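Local structure of geranyl diphosphate synthase small subunit (Antirrhinum majus, 3QKC) at residues H101-D104 and P105-L109; A11-E14 and S15-S19; N164-N167 and D168-L171. The protein probably serves as the partner subunit of a geranyl diphosphate synthase, which joins isopentenyl and dimethylallyl diphosphates into the C10 monoterpene precursor. One frame throughout, in Å; residues are numbered along the deposited sequence.

Contact 1: H101-D104 and P105-L109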
loop_
_atom_site.group_PDB
_atom_site.type_symbol
_atom_site.label_atom_id
_atom_site.label_comp_id
_atom_site.label_asym_id
_atom_site.label_seq_id
_atom_site.Cartn_x
_atom_site.Cartn_y
_atom_site.Cartn_z
ATOM N N HIS A 101 7.114 23.038 -2.466
ATOM C CA HIS A 101 7.544 21.922 -1.638
ATOM C C HIS A 101 8.159 22.457 -0.351
ATOM O O HIS A 101 9.179 23.127 -0.386
ATOM C CB HIS A 101 8.594 21.095 -2.378
ATOM C CG HIS A 101 8.140 20.613 -3.717
ATOM N ND1 HIS A 101 7.472 19.417 -3.887
ATOM C CD2 HIS A 101 8.249 21.165 -4.945
ATOM C CE1 HIS A 101 7.189 19.258 -5.167
ATOM N NE2 HIS A 101 7.651 20.304 -5.830
ATOM N N LYS A 102 7.525 22.149 0.778
ATOM C CA LYS A 102 8.062 22.463 2.105
ATOM C C LYS A 102 9.136 21.454 2.533
ATOM O O LYS A 102 9.918 21.729 3.434
ATOM C CB LYS A 102 6.917 22.512 3.126
ATOM C CG LYS A 102 7.317 22.859 4.559
ATOM C CD LYS A 102 6.094 22.905 5.477
ATOM C CE LYS A 102 6.473 23.225 6.935
ATOM N NZ LYS A 102 5.273 23.524 7.785
ATOM N N PHE A 103 9.171 20.289 1.886
ATOM C CA PHE A 103 10.130 19.235 2.226
ATOM C C PHE A 103 10.958 18.823 1.023
ATOM O O PHE A 103 10.542 19.007 -0.118
ATOM C CB PHE A 103 9.397 18.002 2.789
ATOM C CG PHE A 103 8.745 18.239 4.118
ATOM C CD1 PHE A 103 9.492 18.171 5.297
ATOM C CD2 PHE A 103 7.384 18.535 4.196
ATOM C CE1 PHE A 103 8.890 18.396 6.531
ATOM C CE2 PHE A 103 6.768 18.774 5.436
ATOM C CZ PHE A 103 7.520 18.696 6.599
ATOM N N ASP A 104 12.122 18.241 1.289
ATOM C CA ASP A 104 13.011 17.727 0.243
ATOM C C ASP A 104 12.424 16.543 -0.532
ATOM O O ASP A 104 11.509 15.874 -0.039
ATOM C CB ASP A 104 14.379 17.355 0.832
ATOM C CG ASP A 104 15.236 18.577 1.127
ATOM O OD1 ASP A 104 16.120 18.927 0.305
ATOM O OD2 ASP A 104 15.016 19.197 2.190
ATOM N N PRO A 105 12.928 16.297 -1.762
ATOM C CA PRO A 105 12.495 15.151 -2.549
ATOM C C PRO A 105 12.553 13.811 -1.801
ATOM O O PRO A 105 11.570 13.065 -1.829
ATOM C CB PRO A 105 13.460 15.168 -3.734
ATOM C CG PRO A 105 13.659 16.636 -3.979
ATOM C CD PRO A 105 13.722 17.240 -2.584
ATOM N N ASN A 106 13.671 13.522 -1.124
ATOM C CA ASN A 106 13.819 12.230 -0.447
ATOM C C ASN A 106 12.713 11.981 0.578
ATOM O O ASN A 106 12.238 10.856 0.718
ATOM C CB ASN A 106 15.227 12.035 0.175
ATOM C CG ASN A 106 15.660 13.202 1.067
ATOM O OD1 ASN A 106 14.844 14.026 1.474
ATOM N ND2 ASN A 106 16.951 13.265 1.378
ATOM N N ILE A 107 12.322 13.048 1.274
ATOM C CA ILE A 107 11.272 13.014 2.286
ATOM C C ILE A 107 9.884 12.842 1.680
ATOM O O ILE A 107 9.055 12.107 2.205
ATOM C CB ILE A 107 11.304 14.316 3.142
ATOM C CG1 ILE A 107 12.659 14.487 3.848
ATOM C CG2 ILE A 107 10.133 14.387 4.130
ATOM C CD1 ILE A 107 13.036 13.334 4.747
ATOM N N GLU A 108 9.623 13.539 0.586
ATOM C CA GLU A 108 8.376 13.336 -0.144
ATOM C C GLU A 108 8.246 11.908 -0.662
ATOM O O GLU A 108 7.144 11.360 -0.694
ATOM C CB GLU A 108 8.232 14.343 -1.284
ATOM C CG GLU A 108 7.970 15.765 -0.807
ATOM C CD GLU A 108 7.945 16.777 -1.951
ATOM O OE1 GLU A 108 8.379 16.426 -3.074
ATOM O OE2 GLU A 108 7.471 17.914 -1.737
ATOM N N LEU A 109 9.366 11.310 -1.061
ATOM C CA LEU A 109 9.345 9.930 -1.596
ATOM C C LEU A 109 8.892 8.925 -0.532
ATOM O O LEU A 109 7.989 8.142 -0.749
ATOM C CB LEU A 109 10.710 9.527 -2.155
ATOM C CG LEU A 109 10.958 8.057 -2.540
ATOM C CD1 LEU A 109 10.114 7.629 -3.756
ATOM C CD2 LEU A 109 12.426 7.847 -2.828
HETATM O O HOH W 1 7.058 18.874 0.609
#
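Glu108 reaches back from the first turn of its helix to grip His101 in the loop before it. Its CB lies 3.8 Å from Asp104 O, the carbonyl that opens the helix. CG passes the same oxygen at 3.6 Å. The chain is extended beyond CG (chi2 175°), which carries the carboxylate away from the helix and out to the loop. CD passes Phe103 O at 3.9 Å, a proximity and not a bond. At the tip, OE2 accepts a 2.6 Å hydrogen bond from His101 ND1. The donor meets the syn lone pair of OE2, and OE2 sits at the edge of the imidazole, 9° out of its plane. Ring and carboxylate planes are turned 53° apart. A water donates to OE2 as well and accepts from Phe103 N, so one oxygen ties together a side chain and a backbone amide of the loop.

This is the N-terminal start of helix 105-126, in the all-helical fold of the prenyltransferase family. Asp104 holds the N-cap position and Pro105 is the first helical residue. The Asp104 side chain makes no capping bond. Its carbonyl oxygen instead takes Glu108 N at 3.1 Å, with a weak bond from Ile107 N. Asn106 OD1 accepts a weak 2.7 Å bond from the N-H of the next residue, Ile107.

A small apolar contact lies beside the polar one. Phe103 CB meets Ile107 CG2 at 3.9 Å, and that methyl approaches the ring obliquely. Pro36 of helix 34-43 touches both Phe103 and Ile107. Leu161 of the second subunit packs on Asn106 and Ile107, while Leu109 meets Leu109 of that subunit.

Contact 2: A11-E14 and S15-S19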
loop_
_atom_site.group_PDB
_atom_site.type_symbol
_atom_site.label_atom_id
_atom_site.label_comp_id
_atom_site.label_asym_id
_atom_site.label_seq_id
_atom_site.Cartn_x
_atom_site.Cartn_y
_atom_site.Cartn_z
ATOM N N ALA A 11 -19.465 19.838 1.460
ATOM C CA ALA A 11 -18.545 20.417 2.437
ATOM C C ALA A 11 -18.589 19.735 3.813
ATOM O O ALA A 11 -17.548 19.534 4.431
ATOM C CB ALA A 11 -18.778 21.928 2.580
ATOM N N THR A 12 -19.783 19.401 4.297
ATOM C CA THR A 12 -19.911 18.686 5.570
ATOM C C THR A 12 -19.224 17.310 5.515
ATOM O O THR A 12 -18.456 16.951 6.415
ATOM C CB THR A 12 -21.377 18.555 6.001
ATOM O OG1 THR A 12 -22.005 19.838 5.923
ATOM C CG2 THR A 12 -21.482 18.045 7.445
ATOM N N ILE A 13 -19.480 16.565 4.443
ATOM C CA ILE A 13 -18.776 15.320 4.186
ATOM C C ILE A 13 -17.275 15.521 4.241
ATOM O O ILE A 13 -16.565 14.805 4.947
ATOM C CB ILE A 13 -19.196 14.706 2.846
ATOM C CG1 ILE A 13 -20.664 14.270 2.937
ATOM C CG2 ILE A 13 -18.282 13.527 2.506
ATOM C CD1 ILE A 13 -21.253 13.637 1.687
ATOM N N GLU A 14 -16.799 16.529 3.520
ATOM C CA GLU A 14 -15.379 16.815 3.471
ATOM C C GLU A 14 -14.800 17.278 4.793
ATOM O O GLU A 14 -13.640 16.982 5.089
ATOM C CB GLU A 14 -15.061 17.783 2.342
ATOM C CG GLU A 14 -15.019 17.039 1.024
ATOM C CD GLU A 14 -14.837 17.938 -0.178
ATOM O OE1 GLU A 14 -14.684 19.177 -0.018
ATOM O OE2 GLU A 14 -14.838 17.372 -1.294
ATOM N N SER A 15 -15.611 17.963 5.590
ATOM C CA SER A 15 -15.226 18.336 6.947
ATOM C C SER A 15 -15.130 17.105 7.852
ATOM O O SER A 15 -14.193 16.988 8.641
ATOM C CB SER A 15 -16.201 19.381 7.517
ATOM O OG SER A 15 -15.995 19.592 8.913
ATOM N N ASP A 16 -16.084 16.180 7.723
ATOM C CA ASP A 16 -16.069 14.951 8.516
ATOM C C ASP A 16 -14.859 14.080 8.167
ATOM O O ASP A 16 -14.218 13.501 9.049
ATOM C CB ASP A 16 -17.359 14.149 8.328
ATOM C CG ASP A 16 -18.559 14.789 8.996
ATOM O OD1 ASP A 16 -18.412 15.399 10.073
ATOM O OD2 ASP A 16 -19.669 14.670 8.452
ATOM N N ILE A 17 -14.545 13.995 6.880
ATOM C CA ILE A 17 -13.362 13.257 6.442
ATOM C C ILE A 17 -12.078 13.859 7.022
ATOM O O ILE A 17 -11.254 13.137 7.601
ATOM C CB ILE A 17 -13.295 13.146 4.906
ATOM C CG1 ILE A 17 -14.416 12.227 4.396
ATOM C CG2 ILE A 17 -11.954 12.628 4.477
ATOM C CD1 ILE A 17 -14.668 12.311 2.879
ATOM N N GLU A 18 -11.915 15.176 6.883
ATOM C CA GLU A 18 -10.718 15.851 7.397
ATOM C C GLU A 18 -10.557 15.683 8.915
ATOM O O GLU A 18 -9.435 15.469 9.399
ATOM C CB GLU A 18 -10.708 17.333 7.022
ATOM C CG GLU A 18 -9.334 17.979 7.154
ATOM C CD GLU A 18 -9.309 19.447 6.740
ATOM O OE1 GLU A 18 -10.126 20.247 7.264
ATOM O OE2 GLU A 18 -8.454 19.793 5.891
ATOM N N SER A 19 -11.670 15.766 9.648
ATOM C CA SER A 19 -11.657 15.575 11.103
ATOM C C SER A 19 -11.300 14.136 11.471
ATOM O O SER A 19 -10.638 13.889 12.481
ATOM C CB SER A 19 -13.005 15.951 11.729
ATOM O OG SER A 19 -13.136 17.361 11.827
#
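Ser15 begins the second half of this helical run by donating its backbone N-H to Ala11 O, N to O 2.8 Å. Its CB leans over the same carbonyl oxygen.

Asp16 follows, with its N bonded to Thr12 O at 2.8 Å. Its side chain runs beside that of Thr12, both pointing the same way. The two side chains meet only at 4.0 Å, Asp16 OD2 to Thr12 CG2. CG is anti to the carbonyl carbon (chi1 -72°), which brings the carboxylate back over the preceding turn. There OD2 lies 3.3 Å from Thr12 O without a bond, since both are acceptors. OD2 is satisfied by a salt bridge to Arg64, and Thr12 OG1 is bonded to Thr8 O.

Ile17 N bonds to Ile13 O at 2.9 Å. The two isoleucines lie alongside each other, and Ile17 CD1 meets Ile13 CG2 at 3.8 Å. Both are buried. Ala51 and Val54 of helix 48-59 touch Ile13, while Met68 and Ala71 of helix 68-85 touch Ile17.

Glu18 N closes the next turn on Glu14 O at 3.1 Å. The Glu14 carboxylate is shared by Arg10 and Arg46, one on each oxygen. Ser19 N then bonds to Ser15 O.

These regular i to i+4 bonds, with apolar and charged residues on different faces, are typical of an amphipathic alpha-helix packed against a helical bundle.

Contact 3: N164-N167 and D168-L171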
loop_
_atom_site.group_PDB
_atom_site.type_symbol
_atom_site.label_atom_id
_atom_site.label_comp_id
_atom_site.label_asym_id
_atom_site.label_seq_id
_atom_site.Cartn_x
_atom_site.Cartn_y
_atom_site.Cartn_z
ATOM N N ASN A 164 1.808 14.263 -25.046
ATOM C CA ASN A 164 1.915 15.265 -26.109
ATOM C C ASN A 164 0.920 16.416 -25.864
ATOM O O ASN A 164 -0.042 16.264 -25.102
ATOM C CB ASN A 164 1.656 14.610 -27.474
ATOM C CG ASN A 164 2.171 13.168 -27.545
ATOM O OD1 ASN A 164 1.392 12.213 -27.471
ATOM N ND2 ASN A 164 3.487 13.011 -27.659
ATOM N N GLN A 165 1.157 17.555 -26.515
ATOM C CA GLN A 165 0.374 18.788 -26.298
ATOM C C GLN A 165 -1.039 18.714 -26.878
ATOM O O GLN A 165 -1.242 19.059 -28.046
ATOM C CB GLN A 165 1.084 20.003 -26.921
ATOM C CG GLN A 165 2.609 19.982 -26.853
ATOM C CD GLN A 165 3.254 20.331 -28.182
ATOM O OE1 GLN A 165 2.842 21.272 -28.864
ATOM N NE2 GLN A 165 4.272 19.567 -28.559
ATOM N N LEU A 166 -2.009 18.272 -26.068
ATOM C CA LEU A 166 -3.426 18.230 -26.479
ATOM C C LEU A 166 -3.663 17.469 -27.807
ATOM O O LEU A 166 -4.705 17.628 -28.457
ATOM C CB LEU A 166 -4.012 19.669 -26.505
ATOM C CG LEU A 166 -4.994 20.231 -27.555
ATOM C CD1 LEU A 166 -6.444 19.810 -27.279
ATOM C CD2 LEU A 166 -4.888 21.757 -27.645
ATOM N N ASN A 167 -2.699 16.634 -28.197
ATOM C CA ASN A 167 -2.774 15.930 -29.478
ATOM C C ASN A 167 -3.537 14.604 -29.388
ATOM O O ASN A 167 -4.636 14.483 -29.946
ATOM C CB ASN A 167 -1.375 15.727 -30.082
ATOM C CG ASN A 167 -0.637 17.046 -30.293
ATOM O OD1 ASN A 167 -0.991 17.844 -31.180
ATOM N ND2 ASN A 167 0.407 17.276 -29.476
ATOM N N ASP A 168 -2.964 13.627 -28.682
ATOM C CA ASP A 168 -3.566 12.300 -28.576
ATOM C C ASP A 168 -4.683 12.296 -27.527
ATOM O O ASP A 168 -4.444 12.030 -26.341
ATOM C CB ASP A 168 -2.499 11.236 -28.270
ATOM C CG ASP A 168 -2.954 9.817 -28.622
ATOM O OD1 ASP A 168 -4.150 9.612 -28.910
ATOM O OD2 ASP A 168 -2.113 8.894 -28.606
ATOM N N LEU A 169 -5.900 12.590 -27.986
ATOM C CA LEU A 169 -7.090 12.686 -27.131
ATOM C C LEU A 169 -7.515 11.375 -26.452
ATOM O O LEU A 169 -7.953 11.395 -25.306
ATOM C CB LEU A 169 -8.274 13.290 -27.914
ATOM C CG LEU A 169 -8.622 14.786 -27.791
ATOM C CD1 LEU A 169 -7.443 15.713 -28.077
ATOM C CD2 LEU A 169 -9.824 15.145 -28.677
ATOM N N GLU A 170 -7.399 10.252 -27.163
ATOM C CA GLU A 170 -7.775 8.941 -26.612
ATOM C C GLU A 170 -6.827 8.501 -25.506
ATOM O O GLU A 170 -7.251 7.877 -24.536
ATOM C CB GLU A 170 -7.825 7.863 -27.701
ATOM C CG GLU A 170 -9.042 7.936 -28.620
ATOM C CD GLU A 170 -8.779 8.701 -29.914
ATOM O OE1 GLU A 170 -7.650 9.216 -30.109
ATOM O OE2 GLU A 170 -9.709 8.779 -30.746
ATOM N N LEU A 171 -5.546 8.826 -25.675
ATOM C CA LEU A 171 -4.512 8.555 -24.691
ATOM C C LEU A 171 -4.722 9.433 -23.460
ATOM O O LEU A 171 -4.512 8.976 -22.343
ATOM C CB LEU A 171 -3.112 8.787 -25.277
ATOM C CG LEU A 171 -1.907 8.930 -24.329
ATOM C CD1 LEU A 171 -1.660 7.657 -23.540
ATOM C CD2 LEU A 171 -0.626 9.359 -25.056
#
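Leu169 folds back over the loop so that its CD1 rests 3.4 Å from Leu166 O. The same methyl lies 3.6 Å from Asn167 O, and 4.3 Å from Leu166 CD1. One leucine methyl thus lies close to two backbone carbonyl oxygens and to a second leucine.

Asn164 and Asp168 run side by side and point the same way. Their amide and carboxylate planes are only 20° apart. The contact is between Asn164 OD1 and Asp168 CB, 4.1 Å apart. Leu171 CD2 approaches the same oxygen at 4.2 Å.

Asp168 sits at the N-cap position of helix 169-195 and is the centre of an inverse gamma turn. Across that turn, Asn167 O and Leu169 N lie 3.0 Å apart. The tight turn swings the chain from the loop after helix 153-160 into the long helix.

Leu166 adopts a left-handed backbone conformation just before the turn (phi 54°). Outside the two segments, Arg223 touches Leu166, and Phe226 touches Leu169. Both come from the loop before helix 227-241.

In the fold
The three contacts come in series along the chain: contact 2 on helix 5-24, then contact 1 at the start of helix 105-126, then contact 3 at the start of helix 169-195. They share no helix and do not touch. Centres of contacts 1 and 2 are 27 Å apart, those of 1 and 3 are 30 Å apart, and those of 2 and 3 are 35 Å apart, on opposite sides of the chain's centre. Contact 2 is nearest the chain's centre, with one face packed on the bundle. Contacts 1 and 3 are surface loop-to-helix junctions. Of the three, only contact 1 meets the second subunit, so it also belongs to the dimer interface.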